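Local coordinates for hypothetical protein Atu2299 (Agrobacterium tumefaciens, PDB 2HLY) that is of unknown function but belongs to the DUF2026 family and is probably a distant relative of papain-like cysteine peptidases, at residues T11-I16 with F173-K178. Sequence-based numbering, arbitrary orientation.
Sequences TDYFRI and FRKSPK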
ATOM      1  N   THR A  11      -3.946  -3.871 -13.719  1.00  9.17           N
ATOM      2  CA  THR A  11      -3.486  -5.229 -13.544  1.00  9.90           C
ATOM      3  C   THR A  11      -2.117  -5.273 -12.863  1.00  9.98           C
ATOM      4  O   THR A  11      -1.848  -6.165 -12.051  1.00 10.27           O
ATOM      5  CB  THR A  11      -3.517  -6.021 -14.875  1.00 10.62           C
ATOM      6  OG1 THR A  11      -3.447  -7.425 -14.590  1.00 11.93           O
ATOM      7  CG2 THR A  11      -2.405  -5.571 -15.825  1.00 12.37           C
ATOM      8  N   ASP A  12      -1.276  -4.285 -13.165  1.00  9.60           N
ATOM      9  CA  ASP A  12       0.074  -4.208 -12.588  1.00  9.52           C
ATOM     10  C   ASP A  12       0.030  -3.730 -11.130  1.00  9.08           C
ATOM     11  O   ASP A  12       0.819  -4.166 -10.283  1.00  9.42           O
ATOM     12  CB  ASP A  12       0.961  -3.326 -13.468  1.00 10.35           C
ATOM     13  CG  ASP A  12       1.273  -3.987 -14.810  1.00 10.64           C
ATOM     14  OD1 ASP A  12       1.439  -5.228 -14.826  1.00 11.65           O
ATOM     15  OD2 ASP A  12       1.353  -3.278 -15.840  1.00 12.05           O
ATOM     16  N   TYR A  13      -0.903  -2.837 -10.841  1.00  8.91           N
ATOM     17  CA  TYR A  13      -1.162  -2.460  -9.455  1.00  8.35           C
ATOM     18  C   TYR A  13      -1.486  -3.711  -8.640  1.00  8.02           C
ATOM     19  O   TYR A  13      -0.966  -3.903  -7.539  1.00  7.47           O
ATOM     20  CB  TYR A  13      -2.322  -1.475  -9.404  1.00  8.09           C
ATOM     21  CG  TYR A  13      -2.874  -1.215  -8.008  1.00  7.72           C
ATOM     22  CD1 TYR A  13      -2.496  -0.079  -7.276  1.00  8.49           C
ATOM     23  CD2 TYR A  13      -3.808  -2.079  -7.442  1.00  8.04           C
ATOM     24  CE1 TYR A  13      -3.023   0.171  -6.002  1.00  8.42           C
ATOM     25  CE2 TYR A  13      -4.334  -1.842  -6.174  1.00  8.24           C
ATOM     26  CZ  TYR A  13      -3.957  -0.709  -5.473  1.00  6.97           C
ATOM     27  OH  TYR A  13      -4.539  -0.492  -4.240  1.00  8.47           O
ATOM     28  N   PHE A  14      -2.368  -4.567  -9.162  1.00  7.59           N
ATOM     29  CA  PHE A  14      -2.689  -5.791  -8.448  1.00  8.22           C
ATOM     30  C   PHE A  14      -1.489  -6.733  -8.324  1.00  8.70           C
ATOM     31  O   PHE A  14      -1.329  -7.382  -7.301  1.00  8.73           O
ATOM     32  CB  PHE A  14      -3.899  -6.489  -9.075  1.00  8.67           C
ATOM     33  CG  PHE A  14      -5.210  -5.794  -8.811  1.00  8.51           C
ATOM     34  CD1 PHE A  14      -5.530  -5.314  -7.539  1.00  9.23           C
ATOM     35  CD2 PHE A  14      -6.144  -5.633  -9.845  1.00 10.94           C
ATOM     36  CE1 PHE A  14      -6.767  -4.690  -7.297  1.00 10.77           C
ATOM     37  CE2 PHE A  14      -7.370  -5.006  -9.606  1.00 11.40           C
ATOM     38  CZ  PHE A  14      -7.675  -4.535  -8.336  1.00 10.77           C
ATOM     39  N   ARG A  15      -0.652  -6.817  -9.362  1.00  8.57           N
ATOM     40  CA  ARG A  15       0.597  -7.612  -9.261  1.00  9.24           C
ATOM     41  C   ARG A  15       1.436  -7.126  -8.080  1.00  8.98           C
ATOM     42  O   ARG A  15       1.981  -7.935  -7.303  1.00 10.36           O
ATOM     43  CB  ARG A  15       1.411  -7.494 -10.547  1.00  9.54           C
ATOM     44  CG  ARG A  15       0.792  -8.286 -11.700  1.00 11.08           C
ATOM     45  CD  ARG A  15       1.698  -8.243 -12.938  1.00 12.89           C
ATOM     46  NE  ARG A  15       1.198  -9.170 -13.950  1.00 12.83           N
ATOM     47  CZ  ARG A  15       1.968  -9.884 -14.773  1.00 13.29           C
ATOM     48  NH1 ARG A  15       3.294  -9.776 -14.734  1.00 13.59           N
ATOM     49  NH2 ARG A  15       1.399 -10.707 -15.641  1.00 15.12           N
ATOM     50  N   ILE A  16       1.533  -5.808  -7.932  1.00  8.76           N
ATOM     51  CA  ILE A  16       2.355  -5.219  -6.860  1.00  9.10           C
ATOM     52  C   ILE A  16       1.764  -5.558  -5.492  1.00  8.97           C
ATOM     53  O   ILE A  16       2.464  -6.031  -4.590  1.00  8.81           O
ATOM     54  CB  ILE A  16       2.530  -3.688  -7.039  1.00  8.57           C
ATOM     55  CG1 ILE A  16       3.360  -3.413  -8.301  1.00  9.60           C
ATOM     56  CG2 ILE A  16       3.195  -3.067  -5.802  1.00  9.71           C
ATOM     57  CD1 ILE A  16       3.371  -1.939  -8.755  1.00  9.87           C
ATOM     58  N   PHE A 173       8.312  -8.799  -9.060  1.00 10.57           N
ATOM     59  CA  PHE A 173       7.399  -8.036  -9.906  1.00 10.93           C
ATOM     60  C   PHE A 173       7.889  -7.934 -11.348  1.00 11.42           C
ATOM     61  O   PHE A 173       9.053  -7.631 -11.575  1.00 11.35           O
ATOM     62  CB  PHE A 173       7.192  -6.622  -9.341  1.00 10.73           C
ATOM     63  CG  PHE A 173       6.407  -5.730 -10.265  1.00 10.64           C
ATOM     64  CD1 PHE A 173       5.017  -5.867 -10.362  1.00  9.91           C
ATOM     65  CD2 PHE A 173       7.054  -4.811 -11.089  1.00 10.76           C
ATOM     66  CE1 PHE A 173       4.293  -5.060 -11.231  1.00  9.16           C
ATOM     67  CE2 PHE A 173       6.342  -4.009 -11.973  1.00  9.20           C
ATOM     68  CZ  PHE A 173       4.948  -4.131 -12.047  1.00  8.99           C
ATOM     69  N   ARG A 174       6.981  -8.178 -12.298  1.00 11.66           N
ATOM     70  CA  ARG A 174       7.201  -7.936 -13.731  1.00 12.41           C
ATOM     71  C   ARG A 174       5.940  -7.271 -14.253  1.00 11.70           C
ATOM     72  O   ARG A 174       4.833  -7.611 -13.812  1.00 11.60           O
ATOM     73  CB  ARG A 174       7.423  -9.246 -14.498  1.00 12.74           C
ATOM     74  CG  ARG A 174       8.670 -10.000 -14.089  1.00 14.32           C
ATOM     75  CD  ARG A 174       8.764 -11.377 -14.719  1.00 15.53           C
ATOM     76  NE  ARG A 174       9.874 -12.071 -14.073  1.00 20.63           N
ATOM     77  CZ  ARG A 174      11.096 -12.198 -14.589  1.00 21.89           C
ATOM     78  NH1 ARG A 174      12.037 -12.832 -13.897  1.00 24.34           N
ATOM     79  NH2 ARG A 174      11.373 -11.727 -15.799  1.00 24.37           N
ATOM     80  N   LYS A 175       6.094  -6.348 -15.195  1.00 11.17           N
ATOM     81  CA  LYS A 175       4.902  -5.735 -15.798  1.00 12.20           C
ATOM     82  C   LYS A 175       4.167  -6.767 -16.651  1.00 12.79           C
ATOM     83  O   LYS A 175       4.783  -7.615 -17.302  1.00 13.53           O
ATOM     84  CB  LYS A 175       5.256  -4.514 -16.640  1.00 12.61           C
ATOM     85  CG  LYS A 175       5.824  -3.370 -15.835  1.00 13.15           C
ATOM     86  CD  LYS A 175       6.216  -2.211 -16.719  1.00 12.95           C
ATOM     87  CE  LYS A 175       7.028  -1.183 -15.967  1.00 14.49           C
ATOM     88  NZ  LYS A 175       7.370  -0.040 -16.837  1.00 14.47           N
ATOM     89  N   SER A 176       2.840  -6.702 -16.630  1.00 13.24           N
ATOM     90  CA  SER A 176       2.022  -7.559 -17.486  1.00 14.67           C
ATOM     91  C   SER A 176       2.389  -7.334 -18.961  1.00 14.78           C
ATOM     92  O   SER A 176       2.689  -6.208 -19.356  1.00 14.40           O
ATOM     93  CB  SER A 176       0.533  -7.267 -17.253  1.00 14.99           C
ATOM     94  OG  SER A 176      -0.279  -8.168 -17.985  1.00 18.40           O
ATOM     95  N   PRO A 177       2.356  -8.399 -19.787  1.00 16.11           N
ATOM     96  CA  PRO A 177       1.958  -9.772 -19.538  1.00 17.03           C
ATOM     97  C   PRO A 177       3.091 -10.730 -19.153  1.00 17.69           C
ATOM     98  O   PRO A 177       2.912 -11.948 -19.237  1.00 18.23           O
ATOM     99  CB  PRO A 177       1.396 -10.189 -20.902  1.00 17.40           C
ATOM    100  CG  PRO A 177       2.296  -9.499 -21.868  1.00 16.95           C
ATOM    101  CD  PRO A 177       2.743  -8.204 -21.201  1.00 16.35           C
ATOM    102  N   LYS A 178       4.250 -10.216 -18.756  1.00 18.18           N
ATOM    103  CA  LYS A 178       5.381 -11.112 -18.505  1.00 19.71           C
ATOM    104  C   LYS A 178       5.245 -11.903 -17.217  1.00 19.63           C
ATOM    105  O   LYS A 178       4.456 -11.547 -16.362  1.00 19.89           O
ATOM    106  CB  LYS A 178       6.669 -10.298 -18.260  1.00 19.76           C
ATOM    107  CG  LYS A 178       6.968  -9.082 -19.126  1.00 20.72           C
ATOM    108  CD  LYS A 178       8.181  -8.275 -18.571  1.00 21.52           C
ATOM    109  CE  LYS A 178       9.522  -9.047 -18.646  1.00 23.86           C
ATOM    110  NZ  LYS A 178      10.727  -8.262 -18.143  1.00 24.17           N
TER
HETATM  111  O   HOH W   1       1.741  -3.969 -18.330  1.00 17.10           O
HETATM  112  O   HOH W   2       1.560 -13.421 -17.123  1.00 27.69           O
HETATM  113  O   HOH W   3      -1.274 -10.648 -17.476  1.00 38.63           O
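D12 and K175 bring the backbones of helix 10-24 and the loop after helix 160-172 to 6.0 Å between CA atoms, and I16 and F173 to 6.5 Å. D12 and R15, one turn apart on the helix, both reach into the loop. The D12 carboxylate takes the backbone N-H of S176 on the syn side of OD1, at 2.7 Å from S176 N and nearly straight (168°). Its other oxygen, OD2, accepts from a water that also donates to S176 O. S176 is held at its N-H directly and at its carbonyl through water. R15 extends from CG to NE, which carries its guanidinium into the turn of the loop between helix 160-172 and strand 183-187. Residues 175-178 form a type VIa beta turn, with a cis peptide before P177 and K178 N bonded to K175 O (3.0 Å). R15 NH1 donates hydrogen bonds to R174 O (2.8 Å), just before the turn, and to K178 O (2.7 Å), at its last residue. The bond to K178 O runs in the guanidinium plane; NH1 sits above the carbonyl plane of R174. S176 CA sits over the centre of one guanidinium face. A water joins R15 NH2, weakly, to P177 O. Deeper in, F173 has CG anti to its backbone N (chi1 172°), and its ring comes up to the helix. I16 CG1 touches F173 CE1 at 3.5 Å, while I16 CD1 lies over one face and R15 CB meets the ring edge. I45 and Y50 of helix 31-50 also touch F173, and H49 packs edge-to-face with its ring.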